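Local coordinates for protein LipS lipolytic enzyme (Unidentified, PDB 4FBL) that is a thermostable lipolytic enzyme of the alpha/beta hydrolase class, probably hydrolysing the ester bonds of lipids through a serine nucleophile, at residues C[45-57]-C[111-125]. Numbering follows the deposited sequence.
Sequences LYSVGSRIGVLVS and AMRWLEERCDVLFMT
G53 and L55 exchange backbone hydrogen bonds with V121, F123 and T125, zipping strands 52-57 and 121-125 together in parallel register; G53 N meets V121 O at 2.9 Å, nearly straight, and S57 N closes the ladder on T125 O. At the other end R51 O takes D120 N at 2.8 Å, on a lone pair in the carbonyl plane, and V121 N only weakly. Apolar contacts lie on both faces of the pair. On one, I52 CG2 meets the edge of the F123 ring at CE1 (3.7 Å), and V56 reaches T125 CG2, while T125 OG1 bonds to M149 O. On the other, L55 packs against helix 111-118: with CG anti to the backbone N (chi1 -156°), its CB touches L115 CD1, CG touches A111 CB and CD1 reaches M112 CG (3.6 Å). G53 has no CB, and C119 SG fills that side, 3.8 Å from G53 CA. The aromatic contact is edge-to-face: Y46 CD1 sits over the centre of the W114 six-membered ring, planes at 60° and centroids 5.1 Å apart. Over the opposite indole face lies R118, its NH1 bonded to W114 O (3.1 Å). An alanine in place of W114 would probably open a gap between strand 45-47 and the helix and leave the guanidinium without its flat surface, held by the backbone O and weakly by E117. Segment 111-118 runs antiparallel to strand 52-57 (169°) and ends helix 101-118, on the crossover from strand 80-83 to strand 121-127, which in this alpha/beta hydrolase fold leads into the probable nucleophile elbow.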
loop_
_atom_site.group_PDB
_atom_site.type_symbol
_atom_site.label_atom_id
_atom_site.label_comp_id
_atom_site.label_asym_id
_atom_site.label_seq_id
_atom_site.Cartn_x
_atom_site.Cartn_y
_atom_site.Cartn_z
ATOM N N LEU C 45 4.601 15.980 -22.923
ATOM C CA LEU C 45 3.931 17.006 -23.724
ATOM C C LEU C 45 3.461 18.125 -22.800
ATOM O O LEU C 45 2.771 17.868 -21.823
ATOM C CB LEU C 45 2.775 16.353 -24.494
ATOM C CG LEU C 45 1.495 17.102 -24.974
ATOM C CD1 LEU C 45 1.576 18.635 -25.030
ATOM C CD2 LEU C 45 0.909 16.505 -26.269
ATOM N N TYR C 46 3.936 19.349 -23.056
ATOM C CA TYR C 46 3.613 20.557 -22.326
ATOM C C TYR C 46 3.071 21.491 -23.431
ATOM O O TYR C 46 3.632 21.541 -24.551
ATOM C CB TYR C 46 4.853 21.152 -21.621
ATOM C CG TYR C 46 5.245 20.318 -20.446
ATOM C CD1 TYR C 46 4.553 20.433 -19.201
ATOM C CD2 TYR C 46 6.264 19.361 -20.554
ATOM C CE1 TYR C 46 4.860 19.607 -18.122
ATOM C CE2 TYR C 46 6.582 18.517 -19.458
ATOM C CZ TYR C 46 5.871 18.639 -18.261
ATOM O OH TYR C 46 6.216 17.838 -17.191
ATOM N N SER C 47 1.928 22.128 -23.192
ATOM C CA SER C 47 1.346 23.008 -24.222
ATOM C C SER C 47 0.686 24.131 -23.454
ATOM O O SER C 47 -0.060 23.856 -22.512
ATOM C CB SER C 47 0.359 22.233 -25.074
ATOM O OG SER C 47 -0.386 23.142 -25.873
ATOM N N VAL C 48 1.031 25.387 -23.759
ATOM C CA VAL C 48 0.434 26.468 -22.968
ATOM C C VAL C 48 -0.752 27.041 -23.761
ATOM O O VAL C 48 -0.625 27.248 -24.952
ATOM C CB VAL C 48 1.442 27.555 -22.733
ATOM C CG1 VAL C 48 0.821 28.749 -21.867
ATOM C CG2 VAL C 48 2.741 26.936 -22.172
ATOM N N GLY C 49 -1.891 27.279 -23.109
ATOM C CA GLY C 49 -3.124 27.679 -23.837
ATOM C C GLY C 49 -3.901 28.625 -22.919
ATOM O O GLY C 49 -3.324 29.532 -22.358
ATOM N N SER C 50 -5.172 28.326 -22.650
ATOM C CA SER C 50 -5.979 29.138 -21.707
ATOM C C SER C 50 -5.732 28.958 -20.243
ATOM O O SER C 50 -4.886 28.163 -19.795
ATOM C CB SER C 50 -7.464 28.971 -21.920
ATOM O OG SER C 50 -7.888 27.611 -21.764
ATOM N N ARG C 51 -6.512 29.732 -19.523
ATOM C CA ARG C 51 -6.582 29.752 -18.109
ATOM C C ARG C 51 -7.157 28.444 -17.519
ATOM O O ARG C 51 -7.154 28.261 -16.347
ATOM C CB ARG C 51 -7.423 30.931 -17.699
ATOM C CG ARG C 51 -8.818 31.017 -18.339
ATOM C CD ARG C 51 -9.408 32.414 -18.216
ATOM N NE ARG C 51 -10.850 32.500 -18.445
ATOM C CZ ARG C 51 -11.414 33.024 -19.518
ATOM N NH1 ARG C 51 -10.667 33.512 -20.460
ATOM N NH2 ARG C 51 -12.724 33.044 -19.649
ATOM N N ILE C 52 -7.634 27.550 -18.354
ATOM C CA ILE C 52 -8.077 26.221 -17.822
ATOM C C ILE C 52 -7.019 25.162 -18.200
ATOM O O ILE C 52 -6.648 25.085 -19.359
ATOM C CB ILE C 52 -9.422 25.865 -18.372
ATOM C CG1 ILE C 52 -10.484 26.901 -17.852
ATOM C CG2 ILE C 52 -9.881 24.405 -17.842
ATOM C CD1 ILE C 52 -11.803 26.794 -18.687
ATOM N N GLY C 53 -6.529 24.395 -17.226
ATOM C CA GLY C 53 -5.427 23.436 -17.544
ATOM C C GLY C 53 -5.735 21.967 -17.175
ATOM O O GLY C 53 -6.579 21.716 -16.318
ATOM N N VAL C 54 -5.078 21.030 -17.842
ATOM C CA VAL C 54 -5.336 19.581 -17.636
ATOM C C VAL C 54 -3.988 18.916 -17.371
ATOM O O VAL C 54 -3.056 19.057 -18.211
ATOM C CB VAL C 54 -5.983 18.870 -18.873
ATOM C CG1 VAL C 54 -6.476 17.430 -18.518
ATOM C CG2 VAL C 54 -7.157 19.712 -19.445
ATOM N N LEU C 55 -3.921 18.133 -16.278
ATOM C CA LEU C 55 -2.735 17.370 -15.941
ATOM C C LEU C 55 -3.062 15.968 -16.418
ATOM O O LEU C 55 -4.122 15.447 -16.074
ATOM C CB LEU C 55 -2.567 17.412 -14.404
ATOM C CG LEU C 55 -1.123 17.173 -13.898
ATOM C CD1 LEU C 55 -1.070 17.439 -12.374
ATOM C CD2 LEU C 55 -0.647 15.734 -14.127
ATOM N N VAL C 56 -2.182 15.376 -17.248
ATOM C CA VAL C 56 -2.413 14.067 -17.834
ATOM C C VAL C 56 -1.346 13.092 -17.427
ATOM O O VAL C 56 -0.188 13.313 -17.756
ATOM C CB VAL C 56 -2.444 14.127 -19.402
ATOM C CG1 VAL C 56 -2.871 12.758 -19.941
ATOM C CG2 VAL C 56 -3.405 15.257 -19.864
ATOM N N SER C 57 -1.715 11.999 -16.729
ATOM C CA SER C 57 -0.662 11.142 -16.166
ATOM C C SER C 57 -0.655 9.737 -16.792
ATOM O O SER C 57 -1.686 9.058 -16.770
ATOM C CB SER C 57 -0.901 10.959 -14.638
ATOM O OG SER C 57 0.167 10.123 -14.167
ATOM N N ALA C 111 4.017 19.030 -11.708
ATOM C CA ALA C 111 3.132 19.325 -12.884
ATOM C C ALA C 111 1.952 20.228 -12.431
ATOM O O ALA C 111 1.454 21.144 -13.165
ATOM C CB ALA C 111 2.587 17.963 -13.534
ATOM N N MET C 112 1.475 19.974 -11.215
ATOM C CA MET C 112 0.377 20.811 -10.626
ATOM C C MET C 112 0.922 22.202 -10.427
ATOM O O MET C 112 0.236 23.156 -10.706
ATOM C CB MET C 112 -0.045 20.358 -9.223
ATOM C CG MET C 112 -1.007 19.207 -9.274
ATOM S SD MET C 112 -1.410 18.561 -7.635
ATOM C CE MET C 112 -2.157 20.061 -6.910
ATOM N N ARG C 113 2.159 22.338 -9.952
ATOM C CA ARG C 113 2.716 23.688 -9.767
ATOM C C ARG C 113 2.910 24.412 -11.111
ATOM O O ARG C 113 2.697 25.617 -11.191
ATOM C CB ARG C 113 4.008 23.635 -8.949
ATOM C CG ARG C 113 3.637 23.170 -7.502
ATOM C CD ARG C 113 4.833 22.873 -6.611
ATOM N NE ARG C 113 4.420 22.710 -5.215
ATOM C CZ ARG C 113 5.183 22.212 -4.239
ATOM N NH1 ARG C 113 6.420 21.778 -4.509
ATOM N NH2 ARG C 113 4.698 22.119 -2.993
ATOM N N TRP C 114 3.289 23.680 -12.152
ATOM C CA TRP C 114 3.533 24.260 -13.488
ATOM C C TRP C 114 2.195 24.775 -14.063
ATOM O O TRP C 114 2.143 25.891 -14.646
ATOM C CB TRP C 114 4.177 23.204 -14.395
ATOM C CG TRP C 114 4.480 23.639 -15.797
ATOM C CD1 TRP C 114 5.669 24.128 -16.263
ATOM C CD2 TRP C 114 3.582 23.594 -16.951
ATOM N NE1 TRP C 114 5.570 24.394 -17.633
ATOM C CE2 TRP C 114 4.307 24.091 -18.074
ATOM C CE3 TRP C 114 2.220 23.209 -17.133
ATOM C CZ2 TRP C 114 3.741 24.160 -19.382
ATOM C CZ3 TRP C 114 1.628 23.316 -18.429
ATOM C CH2 TRP C 114 2.392 23.797 -19.541
ATOM N N LEU C 115 1.129 23.985 -13.861
ATOM C CA LEU C 115 -0.206 24.360 -14.322
ATOM C C LEU C 115 -0.728 25.541 -13.538
ATOM O O LEU C 115 -1.312 26.391 -14.122
ATOM C CB LEU C 115 -1.201 23.195 -14.189
ATOM C CG LEU C 115 -1.036 22.048 -15.114
ATOM C CD1 LEU C 115 -1.946 20.896 -14.733
ATOM C CD2 LEU C 115 -1.266 22.374 -16.581
ATOM N N GLU C 116 -0.490 25.611 -12.245
ATOM C CA GLU C 116 -0.993 26.710 -11.439
ATOM C C GLU C 116 -0.313 28.051 -11.769
ATOM O O GLU C 116 -0.926 29.070 -11.690
ATOM C CB GLU C 116 -0.839 26.422 -9.957
ATOM C CG GLU C 116 -1.949 25.638 -9.414
ATOM C CD GLU C 116 -1.474 24.770 -8.271
ATOM O OE1 GLU C 116 -2.216 23.854 -7.892
ATOM O OE2 GLU C 116 -0.357 24.960 -7.756
ATOM N N GLU C 117 0.962 28.038 -12.120
ATOM C CA GLU C 117 1.579 29.218 -12.735
ATOM C C GLU C 117 0.825 29.784 -13.956
ATOM O O GLU C 117 0.769 30.975 -14.128
ATOM C CB GLU C 117 3.055 28.886 -13.098
ATOM C CG GLU C 117 3.973 28.861 -11.841
ATOM C CD GLU C 117 5.398 28.262 -12.107
ATOM O OE1 GLU C 117 5.791 27.876 -13.210
ATOM O OE2 GLU C 117 6.179 28.187 -11.173
ATOM N N ARG C 118 0.292 28.934 -14.818
ATOM C CA ARG C 118 -0.363 29.288 -16.029
ATOM C C ARG C 118 -1.933 29.295 -16.084
ATOM O O ARG C 118 -2.492 29.612 -17.131
ATOM C CB ARG C 118 0.160 28.350 -17.132
ATOM C CG ARG C 118 1.718 28.502 -17.270
ATOM C CD ARG C 118 2.325 27.344 -18.019
ATOM N NE ARG C 118 3.692 27.635 -18.389
ATOM C CZ ARG C 118 4.710 27.549 -17.529
ATOM N NH1 ARG C 118 4.496 27.170 -16.277
ATOM N NH2 ARG C 118 5.947 27.872 -17.908
ATOM N N CYS C 119 -2.604 28.908 -15.006
ATOM C CA CYS C 119 -4.029 28.512 -15.042
ATOM C C CYS C 119 -4.725 28.846 -13.775
ATOM O O CYS C 119 -4.177 28.779 -12.724
ATOM C CB CYS C 119 -4.158 26.975 -15.225
ATOM S SG CYS C 119 -3.438 26.524 -16.675
ATOM N N ASP C 120 -6.023 29.112 -13.895
ATOM C CA ASP C 120 -6.911 29.328 -12.749
ATOM C C ASP C 120 -7.708 28.091 -12.312
ATOM O O ASP C 120 -8.255 28.094 -11.284
ATOM C CB ASP C 120 -8.018 30.385 -13.205
ATOM C CG ASP C 120 -7.402 31.767 -13.506
ATOM O OD1 ASP C 120 -6.372 32.084 -12.831
ATOM O OD2 ASP C 120 -7.907 32.507 -14.410
ATOM N N VAL C 121 -7.917 27.164 -13.220
ATOM C CA VAL C 121 -8.795 25.982 -13.015
ATOM C C VAL C 121 -7.966 24.770 -13.450
ATOM O O VAL C 121 -7.320 24.852 -14.483
ATOM C CB VAL C 121 -10.023 26.089 -13.992
ATOM C CG1 VAL C 121 -11.075 25.032 -13.718
ATOM C CG2 VAL C 121 -10.603 27.463 -13.871
ATOM N N LEU C 122 -8.014 23.662 -12.684
ATOM C CA LEU C 122 -7.253 22.485 -13.059
ATOM C C LEU C 122 -8.131 21.292 -13.153
ATOM O O LEU C 122 -9.015 21.141 -12.344
ATOM C CB LEU C 122 -6.218 22.234 -11.952
ATOM C CG LEU C 122 -4.869 22.985 -12.038
ATOM C CD1 LEU C 122 -4.820 24.525 -12.002
ATOM C CD2 LEU C 122 -3.828 22.330 -11.039
ATOM N N PHE C 123 -7.860 20.405 -14.124
ATOM C CA PHE C 123 -8.432 19.043 -14.123
ATOM C C PHE C 123 -7.289 18.010 -14.134
ATOM O O PHE C 123 -6.192 18.329 -14.543
ATOM C CB PHE C 123 -9.327 18.786 -15.355
ATOM C CG PHE C 123 -10.582 19.639 -15.383
ATOM C CD1 PHE C 123 -10.487 21.014 -15.706
ATOM C CD2 PHE C 123 -11.844 19.102 -15.034
ATOM C CE1 PHE C 123 -11.575 21.832 -15.742
ATOM C CE2 PHE C 123 -12.993 19.967 -15.048
ATOM C CZ PHE C 123 -12.798 21.345 -15.441
ATOM N N MET C 124 -7.598 16.748 -13.809
ATOM C CA MET C 124 -6.561 15.749 -13.930
ATOM C C MET C 124 -7.224 14.476 -14.408
ATOM O O MET C 124 -8.366 14.168 -14.074
ATOM C CB MET C 124 -5.799 15.582 -12.566
ATOM C CG MET C 124 -4.702 14.423 -12.733
ATOM S SD MET C 124 -3.695 14.455 -11.229
ATOM C CE MET C 124 -2.625 13.029 -11.631
ATOM N N THR C 125 -6.490 13.757 -15.236
ATOM C CA THR C 125 -6.925 12.515 -15.771
ATOM C C THR C 125 -5.709 11.624 -15.784
ATOM O O THR C 125 -4.581 12.111 -15.833
ATOM C CB THR C 125 -7.541 12.680 -17.230
ATOM O OG1 THR C 125 -8.052 11.401 -17.736
ATOM C CG2 THR C 125 -6.513 13.213 -18.202
#